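Succinate--CoA ligase subunit alpha (Campylobacter jejuni, PDB 6MEL) belongs to the CoA-ligase family, pairing a Rossmann-type CoA-binding domain with a CoA-ligase domain in a two-subunit assembly. Local coordinates at residues L92-T97 and C133-M138; P125-S130 and T174-G179; G146-I151 and Y170-A175; S152-L157 and V205-I210. All blocks are in the same frame, centred on the assembly; numbering follows the deposited sequence.

Interaction 1: residues L92-T97 and C133-M138; sequences LAVVIT and CKLGIM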
loop_
_atom_site.group_PDB
_atom_site.type_symbol
_atom_site.label_atom_id
_atom_site.label_comp_id
_atom_site.label_asym_id
_atom_site.label_seq_id
_atom_site.Cartn_x
_atom_site.Cartn_y
_atom_site.Cartn_z
ATOM N N LEU A 92 -23.004 -4.722 -7.261
ATOM C CA LEU A 92 -21.989 -4.970 -6.248
ATOM C C LEU A 92 -20.905 -5.857 -6.883
ATOM O O LEU A 92 -21.192 -6.927 -7.381
ATOM C CB LEU A 92 -22.603 -5.664 -5.019
ATOM C CG LEU A 92 -21.586 -5.978 -3.909
ATOM C CD1 LEU A 92 -21.041 -4.695 -3.285
ATOM C CD2 LEU A 92 -22.182 -6.844 -2.806
ATOM N N ALA A 93 -19.669 -5.359 -6.905
ATOM C CA ALA A 93 -18.515 -6.091 -7.389
ATOM C C ALA A 93 -17.529 -6.263 -6.245
ATOM O O ALA A 93 -17.077 -5.273 -5.656
ATOM C CB ALA A 93 -17.869 -5.357 -8.541
ATOM N N VAL A 94 -17.202 -7.521 -5.964
ATOM C CA VAL A 94 -16.280 -7.885 -4.946
ATOM C C VAL A 94 -14.944 -8.206 -5.612
ATOM O O VAL A 94 -14.840 -9.154 -6.396
ATOM C CB VAL A 94 -16.829 -9.079 -4.139
ATOM C CG1 VAL A 94 -15.877 -9.468 -3.039
ATOM C CG2 VAL A 94 -18.208 -8.803 -3.572
ATOM N N VAL A 95 -13.905 -7.428 -5.308
ATOM C CA VAL A 95 -12.660 -7.530 -6.076
ATOM C C VAL A 95 -11.544 -8.029 -5.142
ATOM O O VAL A 95 -11.103 -7.294 -4.280
ATOM C CB VAL A 95 -12.268 -6.181 -6.721
ATOM C CG1 VAL A 95 -11.021 -6.319 -7.568
ATOM C CG2 VAL A 95 -13.401 -5.560 -7.517
ATOM N N ILE A 96 -11.050 -9.235 -5.389
ATOM C CA ILE A 96 -10.092 -9.888 -4.517
ATOM C C ILE A 96 -8.665 -9.418 -4.784
ATOM O O ILE A 96 -7.910 -9.214 -3.825
ATOM C CB ILE A 96 -10.185 -11.416 -4.671
ATOM C CG1 ILE A 96 -11.605 -11.923 -4.384
ATOM C CG2 ILE A 96 -9.141 -12.112 -3.815
ATOM C CD1 ILE A 96 -12.190 -11.469 -3.061
ATOM N N THR A 97 -8.312 -9.275 -6.066
ATOM C CA THR A 97 -6.939 -9.213 -6.554
ATOM C C THR A 97 -6.174 -8.029 -5.937
ATOM O O THR A 97 -6.715 -6.930 -5.748
ATOM C CB THR A 97 -6.960 -9.053 -8.078
ATOM O OG1 THR A 97 -7.810 -10.102 -8.557
ATOM C CG2 THR A 97 -5.598 -9.099 -8.735
ATOM N N CYS A 133 -23.393 -17.789 2.831
ATOM C CA CYS A 133 -22.697 -17.596 1.571
ATOM C C CYS A 133 -21.370 -16.897 1.820
ATOM O O CYS A 133 -21.188 -16.160 2.809
ATOM C CB CYS A 133 -23.508 -16.765 0.587
ATOM S SG CYS A 133 -23.720 -15.049 1.113
ATOM N N LYS A 134 -20.456 -17.112 0.893
ATOM C CA LYS A 134 -19.182 -16.423 0.930
ATOM C C LYS A 134 -18.736 -16.101 -0.500
ATOM O O LYS A 134 -18.919 -16.899 -1.428
ATOM C CB LYS A 134 -18.180 -17.242 1.750
ATOM C CG LYS A 134 -17.315 -18.224 0.984
ATOM C CD LYS A 134 -16.370 -18.959 1.877
ATOM C CE LYS A 134 -15.408 -19.901 1.170
ATOM N NZ LYS A 134 -14.248 -19.154 0.620
ATOM N N LEU A 135 -18.215 -14.886 -0.675
ATOM C CA LEU A 135 -17.734 -14.408 -1.989
ATOM C C LEU A 135 -16.298 -13.952 -1.786
ATOM O O LEU A 135 -16.053 -12.830 -1.301
ATOM C CB LEU A 135 -18.579 -13.240 -2.483
ATOM C CG LEU A 135 -19.999 -13.512 -2.989
ATOM C CD1 LEU A 135 -20.944 -13.821 -1.841
ATOM C CD2 LEU A 135 -20.511 -12.294 -3.714
ATOM N N GLY A 136 -15.362 -14.853 -2.074
ATOM C CA GLY A 136 -13.976 -14.576 -1.806
ATOM C C GLY A 136 -13.251 -15.787 -1.269
ATOM O O GLY A 136 -13.627 -16.928 -1.590
ATOM N N ILE A 137 -12.193 -15.505 -0.513
ATOM C CA ILE A 137 -11.140 -16.456 -0.208
ATOM C C ILE A 137 -11.092 -16.734 1.302
ATOM O O ILE A 137 -10.137 -17.346 1.806
ATOM C CB ILE A 137 -9.776 -15.944 -0.705
ATOM C CG1 ILE A 137 -9.350 -14.676 0.039
ATOM C CG2 ILE A 137 -9.760 -15.768 -2.225
ATOM C CD1 ILE A 137 -7.904 -14.231 -0.265
ATOM N N MET A 138 -12.105 -16.284 2.052
ATOM C CA MET A 138 -12.052 -16.501 3.501
ATOM C C MET A 138 -12.407 -17.954 3.848
ATOM O O MET A 138 -13.219 -18.579 3.166
ATOM C CB MET A 138 -12.973 -15.536 4.247
ATOM C CG MET A 138 -14.440 -15.732 3.954
ATOM S SD MET A 138 -14.921 -15.211 2.269
ATOM C CE MET A 138 -14.734 -13.439 2.498
#

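Interaction 2: residues P125-S130 and T174-G179; sequences PGIITS and TAVGIG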
loop_
_atom_site.group_PDB
_atom_site.type_symbol
_atom_site.label_atom_id
_atom_site.label_comp_id
_atom_site.label_asym_id
_atom_site.label_seq_id
_atom_site.Cartn_x
_atom_site.Cartn_y
_atom_site.Cartn_z
ATOM N N PRO A 125 -10.228 -9.977 0.992
ATOM C CA PRO A 125 -10.646 -11.379 0.956
ATOM C C PRO A 125 -12.121 -11.570 0.589
ATOM O O PRO A 125 -12.521 -12.713 0.391
ATOM C CB PRO A 125 -10.335 -11.831 2.386
ATOM C CG PRO A 125 -10.646 -10.580 3.190
ATOM C CD PRO A 125 -10.060 -9.468 2.359
ATOM N N GLY A 126 -12.888 -10.477 0.481
ATOM C CA GLY A 126 -14.280 -10.538 0.074
ATOM C C GLY A 126 -15.272 -10.363 1.202
ATOM O O GLY A 126 -15.021 -9.654 2.168
ATOM N N ILE A 127 -16.440 -10.983 1.049
ATOM C CA ILE A 127 -17.540 -10.790 1.997
ATOM C C ILE A 127 -18.113 -12.162 2.342
ATOM O O ILE A 127 -18.139 -13.055 1.496
ATOM C CB ILE A 127 -18.613 -9.819 1.457
ATOM C CG1 ILE A 127 -19.786 -9.636 2.423
ATOM C CG2 ILE A 127 -19.119 -10.252 0.093
ATOM C CD1 ILE A 127 -20.715 -8.494 2.031
ATOM N N ILE A 128 -18.533 -12.334 3.603
ATOM C CA ILE A 128 -19.105 -13.599 4.026
ATOM C C ILE A 128 -20.273 -13.305 4.947
ATOM O O ILE A 128 -20.149 -12.496 5.876
ATOM C CB ILE A 128 -18.067 -14.544 4.689
ATOM C CG1 ILE A 128 -18.724 -15.849 5.152
ATOM C CG2 ILE A 128 -17.331 -13.887 5.860
ATOM C CD1 ILE A 128 -17.779 -16.985 5.386
ATOM N N THR A 129 -21.379 -14.006 4.692
ATOM C CA THR A 129 -22.507 -14.071 5.613
ATOM C C THR A 129 -22.516 -15.488 6.205
ATOM O O THR A 129 -22.780 -16.453 5.493
ATOM C CB THR A 129 -23.824 -13.674 4.952
ATOM O OG1 THR A 129 -23.755 -12.274 4.694
ATOM C CG2 THR A 129 -25.049 -13.969 5.817
ATOM N N SER A 130 -22.184 -15.574 7.495
ATOM C CA SER A 130 -21.884 -16.802 8.226
ATOM C C SER A 130 -22.952 -17.870 7.942
ATOM O O SER A 130 -24.125 -17.594 8.015
ATOM C CB SER A 130 -21.786 -16.529 9.695
ATOM O OG SER A 130 -20.835 -15.535 9.963
ATOM N N THR A 174 -22.319 -10.704 9.263
ATOM C CA THR A 174 -21.613 -10.602 8.010
ATOM C C THR A 174 -20.251 -9.972 8.301
ATOM O O THR A 174 -20.151 -9.019 9.135
ATOM C CB THR A 174 -22.408 -9.744 7.010
ATOM O OG1 THR A 174 -23.658 -10.350 6.670
ATOM C CG2 THR A 174 -21.684 -9.556 5.692
ATOM N N ALA A 175 -19.214 -10.471 7.627
ATOM C CA ALA A 175 -17.886 -9.850 7.675
ATOM C C ALA A 175 -17.530 -9.353 6.270
ATOM O O ALA A 175 -17.685 -10.109 5.295
ATOM C CB ALA A 175 -16.851 -10.823 8.157
ATOM N N VAL A 176 -17.020 -8.120 6.193
ATOM C CA VAL A 176 -16.638 -7.517 4.941
ATOM C C VAL A 176 -15.158 -7.126 5.001
ATOM O O VAL A 176 -14.733 -6.336 5.850
ATOM C CB VAL A 176 -17.502 -6.297 4.639
ATOM C CG1 VAL A 176 -17.251 -5.819 3.224
ATOM C CG2 VAL A 176 -18.960 -6.586 4.884
ATOM N N GLY A 177 -14.367 -7.664 4.091
ATOM C CA GLY A 177 -13.007 -7.164 3.907
ATOM C C GLY A 177 -13.042 -6.013 2.902
ATOM O O GLY A 177 -13.373 -6.261 1.776
ATOM N N ILE A 178 -12.722 -4.775 3.326
ATOM C CA ILE A 178 -12.865 -3.610 2.477
ATOM C C ILE A 178 -11.616 -3.298 1.635
ATOM O O ILE A 178 -11.717 -2.445 0.759
ATOM C CB ILE A 178 -13.305 -2.385 3.278
ATOM C CG1 ILE A 178 -12.279 -1.976 4.337
ATOM C CG2 ILE A 178 -14.711 -2.605 3.840
ATOM C CD1 ILE A 178 -12.625 -0.700 5.027
ATOM N N GLY A 179 -10.474 -3.940 1.919
ATOM C CA GLY A 179 -9.293 -3.873 1.107
ATOM C C GLY A 179 -8.181 -3.027 1.699
ATOM O O GLY A 179 -8.412 -2.110 2.520
#

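Interaction 3: residues G146-I151 and Y170-A175; sequences GCVGLI and YGISTA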
loop_
_atom_site.group_PDB
_atom_site.type_symbol
_atom_site.label_atom_id
_atom_site.label_comp_id
_atom_site.label_asym_id
_atom_site.label_seq_id
_atom_site.Cartn_x
_atom_site.Cartn_y
_atom_site.Cartn_z
ATOM N N GLY A 146 -23.739 -15.312 14.238
ATOM C CA GLY A 146 -24.016 -14.580 15.457
ATOM C C GLY A 146 -24.377 -13.136 15.172
ATOM O O GLY A 146 -24.729 -12.782 14.048
ATOM N N CYS A 147 -24.246 -12.296 16.197
ATOM C CA CYS A 147 -24.790 -10.946 16.163
ATOM C C CYS A 147 -23.679 -9.890 15.972
ATOM O O CYS A 147 -23.977 -8.697 16.103
ATOM C CB CYS A 147 -25.586 -10.679 17.445
ATOM S SG CYS A 147 -24.541 -10.583 18.929
ATOM N N VAL A 148 -22.421 -10.292 15.682
ATOM C CA VAL A 148 -21.311 -9.311 15.531
ATOM C C VAL A 148 -20.971 -9.093 14.050
ATOM O O VAL A 148 -20.626 -10.006 13.348
ATOM C CB VAL A 148 -20.078 -9.712 16.356
ATOM C CG1 VAL A 148 -18.994 -8.657 16.261
ATOM C CG2 VAL A 148 -20.460 -9.934 17.819
ATOM N N GLY A 149 -21.089 -7.845 13.598
ATOM C CA GLY A 149 -20.643 -7.426 12.275
ATOM C C GLY A 149 -19.147 -7.151 12.300
ATOM O O GLY A 149 -18.588 -6.807 13.379
ATOM N N LEU A 150 -18.501 -7.294 11.142
ATOM C CA LEU A 150 -17.025 -7.128 11.027
ATOM C C LEU A 150 -16.716 -6.320 9.754
ATOM O O LEU A 150 -17.192 -6.681 8.691
ATOM C CB LEU A 150 -16.513 -8.559 10.929
ATOM C CG LEU A 150 -15.077 -8.891 11.260
ATOM C CD1 LEU A 150 -14.416 -7.910 12.200
ATOM C CD2 LEU A 150 -15.021 -10.317 11.808
ATOM N N ILE A 151 -15.921 -5.256 9.867
ATOM C CA ILE A 151 -15.437 -4.496 8.734
ATOM C C ILE A 151 -13.927 -4.414 8.865
ATOM O O ILE A 151 -13.473 -3.976 9.893
ATOM C CB ILE A 151 -16.034 -3.078 8.698
ATOM C CG1 ILE A 151 -17.559 -3.072 8.811
ATOM C CG2 ILE A 151 -15.574 -2.329 7.450
ATOM C CD1 ILE A 151 -18.098 -1.757 9.322
ATOM N N TYR A 170 -19.751 -15.804 20.980
ATOM C CA TYR A 170 -20.631 -15.077 20.071
ATOM C C TYR A 170 -20.419 -15.568 18.628
ATOM O O TYR A 170 -19.972 -16.677 18.409
ATOM C CB TYR A 170 -20.386 -13.589 20.290
ATOM C CG TYR A 170 -20.942 -13.136 21.606
ATOM C CD1 TYR A 170 -22.299 -12.876 21.728
ATOM C CD2 TYR A 170 -20.137 -13.033 22.733
ATOM C CE1 TYR A 170 -22.847 -12.480 22.937
ATOM C CE2 TYR A 170 -20.665 -12.638 23.949
ATOM C CZ TYR A 170 -22.024 -12.369 24.047
ATOM O OH TYR A 170 -22.591 -11.949 25.211
ATOM N N GLY A 171 -20.770 -14.748 17.643
ATOM C CA GLY A 171 -20.542 -15.089 16.239
ATOM C C GLY A 171 -20.723 -13.871 15.355
ATOM O O GLY A 171 -21.032 -12.783 15.841
ATOM N N ILE A 172 -20.573 -14.100 14.052
ATOM C CA ILE A 172 -20.491 -13.079 13.065
ATOM C C ILE A 172 -21.775 -13.084 12.252
ATOM O O ILE A 172 -22.233 -14.137 11.818
ATOM C CB ILE A 172 -19.278 -13.284 12.144
ATOM C CG1 ILE A 172 -17.958 -13.332 12.925
ATOM C CG2 ILE A 172 -19.286 -12.223 11.061
ATOM C CD1 ILE A 172 -17.718 -12.162 13.863
ATOM N N SER A 173 -22.302 -11.888 11.990
ATOM C CA SER A 173 -23.457 -11.778 11.112
ATOM C C SER A 173 -22.953 -11.802 9.666
ATOM O O SER A 173 -23.082 -12.810 8.962
ATOM C CB SER A 173 -24.301 -10.561 11.442
ATOM O OG SER A 173 -23.515 -9.380 11.565
ATOM N N THR A 174 -22.319 -10.704 9.263
ATOM C CA THR A 174 -21.613 -10.602 8.010
ATOM C C THR A 174 -20.251 -9.972 8.301
ATOM O O THR A 174 -20.151 -9.019 9.135
ATOM C CB THR A 174 -22.408 -9.744 7.010
ATOM O OG1 THR A 174 -23.658 -10.350 6.670
ATOM C CG2 THR A 174 -21.684 -9.556 5.692
ATOM N N ALA A 175 -19.214 -10.471 7.627
ATOM C CA ALA A 175 -17.886 -9.850 7.675
ATOM C C ALA A 175 -17.530 -9.353 6.270
ATOM O O ALA A 175 -17.685 -10.109 5.295
ATOM C CB ALA A 175 -16.851 -10.823 8.157
#

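Interaction 4: residues S152-L157 and V205-I210; sequences SKSGTL and VMIGEI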
loop_
_atom_site.group_PDB
_atom_site.type_symbol
_atom_site.label_atom_id
_atom_site.label_comp_id
_atom_site.label_asym_id
_atom_site.label_seq_id
_atom_site.Cartn_x
_atom_site.Cartn_y
_atom_site.Cartn_z
ATOM N N SER A 152 -13.176 -4.846 7.839
ATOM C CA SER A 152 -11.712 -4.969 7.989
ATOM C C SER A 152 -10.963 -4.634 6.690
ATOM O O SER A 152 -11.301 -5.136 5.618
ATOM C CB SER A 152 -11.372 -6.340 8.466
ATOM O OG SER A 152 -9.978 -6.514 8.622
ATOM N N LYS A 153 -9.872 -3.884 6.846
ATOM C CA LYS A 153 -8.961 -3.595 5.763
ATOM C C LYS A 153 -7.965 -4.751 5.553
ATOM O O LYS A 153 -7.091 -4.674 4.621
ATOM C CB LYS A 153 -8.145 -2.342 6.062
ATOM C CG LYS A 153 -8.756 -0.990 5.711
ATOM C CD LYS A 153 -7.833 0.119 6.139
ATOM C CE LYS A 153 -8.358 1.478 5.749
ATOM N NZ LYS A 153 -7.431 2.552 6.169
ATOM N N SER A 154 -8.067 -5.823 6.349
ATOM C CA SER A 154 -7.123 -6.943 6.182
ATOM C C SER A 154 -7.816 -8.293 5.942
ATOM O O SER A 154 -9.061 -8.396 5.903
ATOM C CB SER A 154 -6.100 -7.013 7.279
ATOM O OG SER A 154 -6.540 -6.478 8.468
ATOM N N GLY A 155 -6.970 -9.304 5.679
ATOM C CA GLY A 155 -7.396 -10.688 5.444
ATOM C C GLY A 155 -7.315 -11.546 6.708
ATOM O O GLY A 155 -8.296 -11.684 7.480
ATOM N N THR A 156 -6.136 -12.116 6.964
ATOM C CA THR A 156 -5.969 -13.052 8.087
ATOM C C THR A 156 -6.306 -12.414 9.442
ATOM O O THR A 156 -6.795 -13.109 10.334
ATOM C CB THR A 156 -4.557 -13.659 8.078
ATOM O OG1 THR A 156 -3.581 -12.621 8.070
ATOM C CG2 THR A 156 -4.396 -14.553 6.866
ATOM N N LEU A 157 -6.028 -11.125 9.640
ATOM C CA LEU A 157 -6.364 -10.489 10.914
ATOM C C LEU A 157 -7.891 -10.484 11.136
ATOM O O LEU A 157 -8.368 -10.549 12.241
ATOM C CB LEU A 157 -5.782 -9.078 10.943
ATOM C CG LEU A 157 -6.093 -8.228 12.168
ATOM C CD1 LEU A 157 -5.596 -8.870 13.459
ATOM C CD2 LEU A 157 -5.471 -6.864 11.998
ATOM N N VAL A 205 -17.364 -4.836 14.963
ATOM C CA VAL A 205 -15.907 -4.725 15.063
ATOM C C VAL A 205 -15.392 -4.075 13.771
ATOM O O VAL A 205 -15.632 -4.594 12.681
ATOM C CB VAL A 205 -15.267 -6.100 15.279
ATOM C CG1 VAL A 205 -13.739 -6.022 15.289
ATOM C CG2 VAL A 205 -15.782 -6.767 16.556
ATOM N N MET A 206 -14.631 -2.989 13.906
ATOM C CA MET A 206 -13.948 -2.364 12.797
ATOM C C MET A 206 -12.440 -2.566 12.989
ATOM O O MET A 206 -11.889 -2.329 14.068
ATOM C CB MET A 206 -14.327 -0.879 12.604
ATOM C CG MET A 206 -14.016 0.011 13.773
ATOM S SD MET A 206 -14.480 1.725 13.420
ATOM C CE MET A 206 -13.093 2.311 12.458
ATOM N N ILE A 207 -11.799 -3.091 11.941
ATOM C CA ILE A 207 -10.356 -3.363 11.926
ATOM C C ILE A 207 -9.739 -2.460 10.859
ATOM O O ILE A 207 -10.115 -2.557 9.690
ATOM C CB ILE A 207 -10.011 -4.831 11.617
ATOM C CG1 ILE A 207 -10.802 -5.844 12.449
ATOM C CG2 ILE A 207 -8.514 -5.044 11.753
ATOM C CD1 ILE A 207 -10.376 -5.900 13.891
ATOM N N GLY A 208 -8.813 -1.590 11.284
ATOM C CA GLY A 208 -8.181 -0.680 10.383
ATOM C C GLY A 208 -6.692 -0.848 10.413
ATOM O O GLY A 208 -6.181 -1.780 11.055
ATOM N N GLU A 209 -6.016 0.064 9.716
ATOM C CA GLU A 209 -4.586 0.139 9.723
ATOM C C GLU A 209 -4.125 1.536 9.306
ATOM O O GLU A 209 -4.927 2.378 8.911
ATOM C CB GLU A 209 -3.975 -0.975 8.871
ATOM C CG GLU A 209 -4.335 -0.956 7.413
ATOM C CD GLU A 209 -4.027 -2.249 6.650
ATOM O OE1 GLU A 209 -4.325 -3.327 7.173
ATOM O OE2 GLU A 209 -3.496 -2.152 5.509
ATOM N N ILE A 210 -2.820 1.754 9.444
ATOM C CA ILE A 210 -2.145 2.959 9.032
ATOM C C ILE A 210 -2.511 3.294 7.588
ATOM O O ILE A 210 -2.745 2.409 6.757
ATOM C CB ILE A 210 -0.629 2.814 9.181
ATOM C CG1 ILE A 210 -0.105 1.569 8.471
ATOM C CG2 ILE A 210 -0.223 2.826 10.643
ATOM C CD1 ILE A 210 1.398 1.670 8.172
HETATM O O HOH W 1 -4.869 2.106 5.053
HETATM O O HOH W 2 -6.383 -3.921 8.945
#

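Interaction 1: residues L92-T97 and C133-M138
Ile96 reaches with its CD1 over the bare backbone of Gly136, meeting the CA there at 3.8 Å. CG1 of Ile96 is anti to the carbonyl carbon (chi1 -57°), which turns its two branches to different partners: CD1 goes to the glycine, while CG2 meets CG2 of Ile137 at 4.0 Å. These two isoleucine side chains run antiparallel alongside one another. Two residues earlier, on strand 92-95, Val94 divides its methyls in a similar way. CG2 touches CD2 of Leu135 at 4.2 Å, the two side chains lying nearly perpendicular, and CG1 rests near the carbonyl O of the same leucine at 3.8 Å. The backbones stay well separated, with 7.3 Å between the CA atoms of Val94 and Leu135, for the strands belong to two different sheets. Strand 92-95 is an inner strand of the Rossmann-type sheet, and strand 133-136 is an outermost strand of the second sheet. Ile127 and Leu70 fill in around Val94 from either sheet. Since methyls are set against methyls and against backbone atoms of Leu135 and Gly136, the two sheets are joined here by apolar packing, and between these segments the contact rests on burial and fit, not on directional bonds.

Interaction 2: residues P125-S130 and T174-G179
Thr129 and Thr174 face each other as a non-hydrogen-bonded pair of antiparallel strands, and their hydroxyls supply a hydrogen bond of their own: OG1 of Thr129 lies 2.8 Å from OG1 of Thr174. Both residues hold OG1 anti to the carbonyl carbon (chi1 -70° and -64°), a shared choice that turns the hydroxyls together across the strands. Each has a further partner near the N terminus, Val5 O for Thr129 and Ile3 N for Thr174, so each hydroxyl of this buried pair has two partners. On the same face Ile127 carries CG1 anti to its own N (chi1 179°). The extended branch passes CG2 of Thr174, 3.8 Å from CG1, and ends with CD1 3.9 Å from CG2 of Val176, whose side chain runs alongside with matching direction. This is regular antiparallel pairing inside the second mixed sheet of the chain, where strand 126-129 is bordered by 172-177 and by 133-136. On the reverse face Ile128 sends CG1 away and offers its shorter branch, CG2, to CB of Ala175 at 3.9 Å. The backbones of Ile128 and Ala175 exchange two hydrogen bonds, and Gly177 N adds a third to Gly126 O at 2.8 Å. Beside that last bond, CD of Pro125 sits 4.0 Å from CA of Gly177, ring carbon against bare glycine backbone.

Interaction 3: residues G146-I151 and Y170-A175
Parallel strand pairing interrupted by a beta bulge joins 146-151 to 170-175 at the heart of the second sheet. Val148 pairs with Ile172 and Leu150 with Ala175, one residue more being spent on the second strand, where the chain turns a corner at Ser173. Val148 N donates to Gly171 O at 2.9 Å and Leu150 N to Thr174 O at 3.1 Å, the latter in the carbonyl plane. Between them Ser173 N reaches Val148 O at 2.9 Å from well above the carbonyl plane, a skewed approach that accompanies the bulge. Leu150, with CG anti to the backbone N (chi1 -159°), sets CB against CB of Ala175 at 3.6 Å and extends CD2 to CD1 of Ile172 at 3.9 Å. At the start of the pairing Gly146 and Gly171, both without side chains, bring their backbones together, CA to CA 3.6 Å. Beside them SG of Cys147 meets the Tyr170 ring obliquely, 4.3 Å from CD1, while the hydroxyl of that tyrosine bonds to Gly289 O. Helix 156-167 covers Val148 and Leu150 on its way between the two strands, the arrangement of a beta-alpha-beta crossover in an alpha/beta sheet.

Interaction 4: residues S152-L157 and V205-I210
A strand-to-helix turn, drawn against the end of a parallel neighbour, brings Ser152 onto Ile207: CA of the serine stands 3.4 Å from the carbonyl O of the isoleucine. The serine OG, anti to the backbone N (chi1 180°), accepts from Ser154 N at 3.0 Å, an ST turn where the chain leaves the sheet, and Thr158 is a further partner. Lys153 N keeps the strand pairing going for one more bond, to Ile207 O at 3.1 Å, although the donor is tilted 30° from the carbonyl plane. Gly155 then takes the N-cap position, and helix 156-167 begins by laying CD2 of Leu157 on CG2 of Ile207, in the conformer modelled here. This is the loop that joins strand 148-152 to helix 156-167 in the beta-alpha-beta unit, at the C-terminal end of the parallel strands. Farther along, the extended Lys153 chain crosses Glu209 obliquely, CD to CG at 3.9 Å. The charged ends part company there: Lys153 NZ forms a salt bridge with Glu215, and Glu209 OE2 is bonded to His247. A water links Ser154 OG to Glu209 OE1, 2.8 Å from the carboxylate oxygen; another joins Lys153 NZ to Ile210 O. Residues of a second protein chain pack against Leu157, Glu209 and Ile210.

In the fold
From the N terminus, the chain first builds the Rossmann-type sheet, and interaction 1 opens on its strand 92-95. Before that loop closes at 133-138, interaction 2 opens at 125-130, so the two cross; neighbouring strands 126-129 and 133-136 carry the link into the second sheet. Interaction 3 opens at 146-151 and ends on the strand that closes interaction 2, sharing Thr174 and Ala175 and lying within its loop. Interaction 4 opens at 152-157, inside both, and closes later at 205-210, crossing each. Interactions 2, 3 and 4 thus tie strands 126-129, 172-177, 148-152 and 203-209 side by side, while interaction 1 fastens this sheet to the N-terminal one.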